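Local coordinates for 450aa long hypothetical fmu protein (Pyrococcus horikoshii, PDB 2YXL) that probably methylates cytosine at its 5-position in RNA using S-adenosyl-L-methionine, and binds the cofactor analogue sinefungin, at residues N283-M297 and G308-A322. Sequence-based numbering, arbitrary orientation.
With SFG (sinefungin), chain B.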
# COMPACT_ATOMS: atom_id res chain seq x y z
N ASN A 283 -19.50 -18.01 5.78
CA ASN A 283 -20.62 -17.14 6.15
C ASN A 283 -21.42 -17.62 7.37
O ASN A 283 -22.63 -17.42 7.46
CB ASN A 283 -21.54 -16.89 4.94
CG ASN A 283 -21.96 -15.44 4.80
OD1 ASN A 283 -21.45 -14.55 5.49
ND2 ASN A 283 -22.88 -15.19 3.88
N LYS A 284 -20.72 -18.27 8.31
CA LYS A 284 -21.32 -18.75 9.56
C LYS A 284 -20.43 -18.44 10.75
O LYS A 284 -19.21 -18.56 10.68
CB LYS A 284 -21.61 -20.26 9.48
CG LYS A 284 -22.82 -20.62 8.64
CD LYS A 284 -23.24 -22.06 8.84
CE LYS A 284 -24.41 -22.42 7.94
NZ LYS A 284 -24.99 -23.76 8.28
N GLY A 285 -21.06 -18.03 11.85
CA GLY A 285 -20.34 -17.59 13.05
C GLY A 285 -20.49 -16.09 13.28
O GLY A 285 -21.53 -15.51 12.96
N LYS A 286 -19.46 -15.48 13.84
CA LYS A 286 -19.48 -14.05 14.15
C LYS A 286 -18.09 -13.42 14.07
O LYS A 286 -17.11 -13.98 14.56
CB LYS A 286 -20.09 -13.81 15.54
CG LYS A 286 -20.65 -12.41 15.76
CD LYS A 286 -21.57 -12.35 16.98
CE LYS A 286 -22.93 -12.97 16.70
NZ LYS A 286 -23.80 -12.99 17.90
N ILE A 287 -18.01 -12.25 13.44
CA ILE A 287 -16.77 -11.48 13.38
C ILE A 287 -16.97 -10.07 13.93
O ILE A 287 -17.79 -9.30 13.42
CB ILE A 287 -16.18 -11.39 11.94
CG1 ILE A 287 -15.95 -12.78 11.35
CG2 ILE A 287 -14.88 -10.57 11.93
CD1 ILE A 287 -15.73 -12.80 9.85
N TYR A 288 -16.23 -9.75 14.99
CA TYR A 288 -16.19 -8.39 15.52
C TYR A 288 -15.05 -7.62 14.85
O TYR A 288 -13.89 -8.00 14.96
CB TYR A 288 -16.01 -8.40 17.04
CG TYR A 288 -17.20 -8.94 17.81
CD1 TYR A 288 -17.18 -10.22 18.35
CD2 TYR A 288 -18.35 -8.16 18.01
CE1 TYR A 288 -18.27 -10.72 19.07
CE2 TYR A 288 -19.44 -8.66 18.72
CZ TYR A 288 -19.39 -9.94 19.24
OH TYR A 288 -20.47 -10.43 19.94
N ALA A 289 -15.41 -6.55 14.14
CA ALA A 289 -14.45 -5.77 13.37
C ALA A 289 -14.25 -4.36 13.93
O ALA A 289 -15.13 -3.51 13.82
CB ALA A 289 -14.87 -5.72 11.90
N PHE A 290 -13.08 -4.13 14.52
CA PHE A 290 -12.75 -2.85 15.14
C PHE A 290 -11.89 -1.97 14.24
O PHE A 290 -10.95 -2.45 13.61
CB PHE A 290 -12.01 -3.08 16.47
CG PHE A 290 -12.85 -3.71 17.54
CD1 PHE A 290 -12.94 -5.09 17.65
CD2 PHE A 290 -13.55 -2.92 18.45
CE1 PHE A 290 -13.72 -5.68 18.64
CE2 PHE A 290 -14.33 -3.50 19.45
CZ PHE A 290 -14.41 -4.88 19.55
N ASP A 291 -12.22 -0.68 14.20
CA ASP A 291 -11.38 0.33 13.54
C ASP A 291 -11.75 1.75 13.99
O ASP A 291 -12.93 2.11 14.03
CB ASP A 291 -11.46 0.22 12.02
CG ASP A 291 -10.24 0.79 11.32
OD1 ASP A 291 -9.44 -0.01 10.80
OD2 ASP A 291 -10.08 2.03 11.31
N VAL A 292 -10.73 2.55 14.31
CA VAL A 292 -10.94 3.92 14.78
C VAL A 292 -11.36 4.88 13.67
O VAL A 292 -11.99 5.91 13.93
CB VAL A 292 -9.69 4.50 15.51
CG1 VAL A 292 -9.54 3.88 16.89
CG2 VAL A 292 -8.42 4.32 14.68
N ASP A 293 -11.01 4.53 12.43
CA ASP A 293 -11.30 5.38 11.28
C ASP A 293 -12.69 5.10 10.72
O ASP A 293 -12.96 4.02 10.20
CB ASP A 293 -10.23 5.19 10.20
CG ASP A 293 -10.18 6.35 9.21
OD1 ASP A 293 -11.07 6.41 8.33
OD2 ASP A 293 -9.26 7.18 9.31
N LYS A 294 -13.58 6.09 10.85
CA LYS A 294 -14.97 5.99 10.40
C LYS A 294 -15.06 5.94 8.87
O LYS A 294 -15.93 5.27 8.31
CB LYS A 294 -15.78 7.17 10.94
CG LYS A 294 -17.30 7.07 10.76
CD LYS A 294 -17.99 6.32 11.90
CE LYS A 294 -18.48 7.26 13.01
NZ LYS A 294 -17.38 7.80 13.87
N MET A 295 -14.14 6.66 8.21
CA MET A 295 -14.13 6.77 6.75
C MET A 295 -13.56 5.52 6.08
O MET A 295 -13.87 5.24 4.92
CB MET A 295 -13.33 8.01 6.34
CG MET A 295 -13.79 8.66 5.04
SD MET A 295 -13.11 10.31 4.81
CE MET A 295 -14.12 11.29 5.92
N ARG A 296 -12.74 4.77 6.81
CA ARG A 296 -12.22 3.49 6.34
C ARG A 296 -13.22 2.38 6.64
O ARG A 296 -13.32 1.40 5.89
CB ARG A 296 -10.87 3.17 7.01
CG ARG A 296 -9.73 4.12 6.67
CD ARG A 296 -8.93 3.69 5.45
NE ARG A 296 -8.21 2.43 5.67
CZ ARG A 296 -7.04 2.32 6.28
NH1 ARG A 296 -6.41 3.39 6.76
NH2 ARG A 296 -6.48 1.12 6.42
N MET A 297 -13.96 2.55 7.73
CA MET A 297 -14.97 1.58 8.15
C MET A 297 -16.16 1.53 7.18
O MET A 297 -16.74 0.47 6.96
CB MET A 297 -15.45 1.87 9.58
CG MET A 297 -16.41 0.84 10.15
SD MET A 297 -15.64 -0.75 10.52
CE MET A 297 -15.06 -0.48 12.19
N GLY A 308 -21.76 -10.16 0.01
CA GLY A 308 -22.73 -11.10 0.58
C GLY A 308 -22.39 -11.62 1.97
O GLY A 308 -22.95 -12.62 2.42
N ILE A 309 -21.47 -10.93 2.65
CA ILE A 309 -21.12 -11.26 4.04
C ILE A 309 -22.25 -10.80 4.96
O ILE A 309 -22.83 -9.73 4.76
CB ILE A 309 -19.79 -10.58 4.48
CG1 ILE A 309 -18.71 -10.66 3.38
CG2 ILE A 309 -19.32 -11.13 5.83
CD1 ILE A 309 -18.21 -12.06 3.04
N LYS A 310 -22.57 -11.62 5.96
CA LYS A 310 -23.68 -11.34 6.87
C LYS A 310 -23.39 -11.62 8.35
O LYS A 310 -24.27 -11.47 9.20
CB LYS A 310 -24.94 -12.09 6.41
CG LYS A 310 -24.78 -13.59 6.24
CD LYS A 310 -26.05 -14.22 5.70
CE LYS A 310 -25.91 -15.73 5.56
NZ LYS A 310 -27.19 -16.36 5.11
N ILE A 311 -22.15 -12.00 8.65
CA ILE A 311 -21.76 -12.38 10.02
C ILE A 311 -20.82 -11.38 10.69
O ILE A 311 -20.28 -11.65 11.77
CB ILE A 311 -21.13 -13.79 10.06
CG1 ILE A 311 -19.84 -13.83 9.23
CG2 ILE A 311 -22.14 -14.85 9.62
CD1 ILE A 311 -18.85 -14.89 9.67
N VAL A 312 -20.63 -10.22 10.06
CA VAL A 312 -19.70 -9.22 10.57
C VAL A 312 -20.42 -8.10 11.31
O VAL A 312 -21.32 -7.45 10.76
CB VAL A 312 -18.80 -8.64 9.44
CG1 VAL A 312 -18.00 -7.43 9.93
CG2 VAL A 312 -17.85 -9.71 8.91
N LYS A 313 -20.04 -7.89 12.56
CA LYS A 313 -20.54 -6.78 13.36
C LYS A 313 -19.45 -5.72 13.48
O LYS A 313 -18.47 -5.91 14.22
CB LYS A 313 -21.01 -7.26 14.74
CG LYS A 313 -22.25 -8.15 14.70
CD LYS A 313 -22.76 -8.47 16.10
CE LYS A 313 -23.99 -9.36 16.04
NZ LYS A 313 -24.56 -9.62 17.39
N PRO A 314 -19.60 -4.61 12.75
CA PRO A 314 -18.60 -3.54 12.75
C PRO A 314 -18.71 -2.63 13.98
O PRO A 314 -19.81 -2.28 14.41
CB PRO A 314 -18.91 -2.76 11.47
CG PRO A 314 -20.36 -2.99 11.21
CD PRO A 314 -20.74 -4.30 11.86
N LEU A 315 -17.55 -2.27 14.54
CA LEU A 315 -17.49 -1.44 15.74
C LEU A 315 -16.43 -0.35 15.63
O LEU A 315 -15.23 -0.62 15.72
CB LEU A 315 -17.25 -2.31 16.98
CG LEU A 315 -18.41 -3.16 17.51
CD1 LEU A 315 -17.90 -4.31 18.35
CD2 LEU A 315 -19.41 -2.32 18.30
N VAL A 316 -16.89 0.88 15.42
CA VAL A 316 -16.00 2.04 15.29
C VAL A 316 -15.53 2.51 16.67
O VAL A 316 -16.00 3.53 17.19
CB VAL A 316 -16.68 3.20 14.51
CG1 VAL A 316 -15.64 4.25 14.09
CG2 VAL A 316 -17.43 2.68 13.30
N LYS A 317 -14.62 1.74 17.26
CA LYS A 317 -14.09 2.03 18.59
C LYS A 317 -12.60 1.74 18.67
O LYS A 317 -12.04 1.06 17.81
CB LYS A 317 -14.84 1.23 19.67
CG LYS A 317 -16.12 1.87 20.19
CD LYS A 317 -17.36 1.35 19.46
CE LYS A 317 -18.60 2.17 19.80
NZ LYS A 317 -19.04 2.00 21.22
N ASP A 318 -11.95 2.28 19.71
CA ASP A 318 -10.56 1.98 20.01
C ASP A 318 -10.42 0.50 20.36
O ASP A 318 -11.20 -0.02 21.16
CB ASP A 318 -10.06 2.86 21.16
CG ASP A 318 -8.55 2.86 21.31
OD1 ASP A 318 -7.92 1.79 21.13
OD2 ASP A 318 -7.98 3.92 21.61
N ALA A 319 -9.44 -0.16 19.76
CA ALA A 319 -9.26 -1.60 19.94
C ALA A 319 -8.47 -1.96 21.20
O ALA A 319 -8.34 -3.14 21.53
CB ALA A 319 -8.61 -2.21 18.71
N ARG A 320 -7.95 -0.95 21.90
CA ARG A 320 -7.39 -1.16 23.24
C ARG A 320 -8.51 -1.41 24.25
O ARG A 320 -8.31 -2.11 25.24
CB ARG A 320 -6.50 0.01 23.67
CG ARG A 320 -5.13 0.03 23.01
CD ARG A 320 -5.01 1.14 21.98
NE ARG A 320 -4.63 2.40 22.61
CZ ARG A 320 -4.76 3.60 22.05
NH1 ARG A 320 -5.29 3.73 20.84
NH2 ARG A 320 -4.37 4.68 22.71
N LYS A 321 -9.67 -0.83 23.98
CA LYS A 321 -10.93 -1.22 24.63
C LYS A 321 -11.38 -2.54 23.99
O LYS A 321 -10.99 -2.84 22.86
CB LYS A 321 -12.00 -0.14 24.45
CG LYS A 321 -11.56 1.26 24.88
CD LYS A 321 -12.61 2.30 24.51
CE LYS A 321 -12.02 3.70 24.47
NZ LYS A 321 -11.56 4.18 25.81
N ALA A 322 -12.21 -3.30 24.70
CA ALA A 322 -12.48 -4.71 24.37
C ALA A 322 -11.20 -5.51 24.62
O ALA A 322 -10.29 -5.49 23.79
CB ALA A 322 -12.98 -4.87 22.94
N SFG B . -6.57 -5.52 8.35
CA SFG B . -6.94 -4.48 7.37
C SFG B . -7.24 -5.13 6.00
O SFG B . -7.97 -4.49 5.22
OXT SFG B . -6.73 -6.25 5.77
CB SFG B . -5.82 -3.43 7.27
CG SFG B . -5.66 -2.66 8.60
CD SFG B . -4.61 -1.53 8.51
NE SFG B . -3.30 -2.13 8.25
C5' SFG B . -4.50 -0.74 9.83
C4' SFG B . -5.85 -0.20 10.38
O4' SFG B . -5.69 -0.11 11.82
C3' SFG B . -6.20 1.22 9.92
O3' SFG B . -7.46 1.19 9.24
C2' SFG B . -6.30 2.03 11.22
O2' SFG B . -7.41 2.95 11.17
C1' SFG B . -6.58 0.94 12.24
N9 SFG B . -6.24 1.30 13.65
C8 SFG B . -5.14 1.91 14.07
N7 SFG B . -5.18 2.05 15.40
C5 SFG B . -6.32 1.52 15.82
C6 SFG B . -6.91 1.37 17.08
N6 SFG B . -6.30 1.82 18.17
N1 SFG B . -8.11 0.77 17.17
C2 SFG B . -8.73 0.32 16.08
N3 SFG B . -8.19 0.45 14.87
C4 SFG B . -7.00 1.04 14.71
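The F290 ring meets L315 CD1 and A322 CB obliquely, CZ lying 3.7 Å from L315 CD1, with K317 O near the ring plane at its edge. The Y288 ring, two residues earlier on the same face, meets L315 CD1 and K313 CD obliquely. Over one face of the R296 guanidinium sits sinefungin O3'; at the edge of the R320 guanidinium, in its plane, lies the adenine N6. Strands 286-290 and 312-315 pair in parallel, I287 N bonding to I311 O (2.9 Å). At the far end the N283 amide bridges two backbone groups: OD1 takes K310 N on an in-plane lone pair (3.2 Å), and ND2 gives to G308 O (3.0 Å). With an alanine here both bonds go, and the turn after helix 294-306 is likely to be less firmly tied to the loop leading into strand 286-290. With CG anti to the backbone N (chi1 -156°), D291 turns its carboxylate to the ribose and accepts hydrogen bonds from O3' at OD1 and O2' at OD2, while A319 N donates to adenine N1 (3.1 Å). This Rossmann-like beta-alpha-beta unit thus grips ribose from the first strand's end and adenine from beyond the second's, consistent with cofactor recognition in class I methyltransferases.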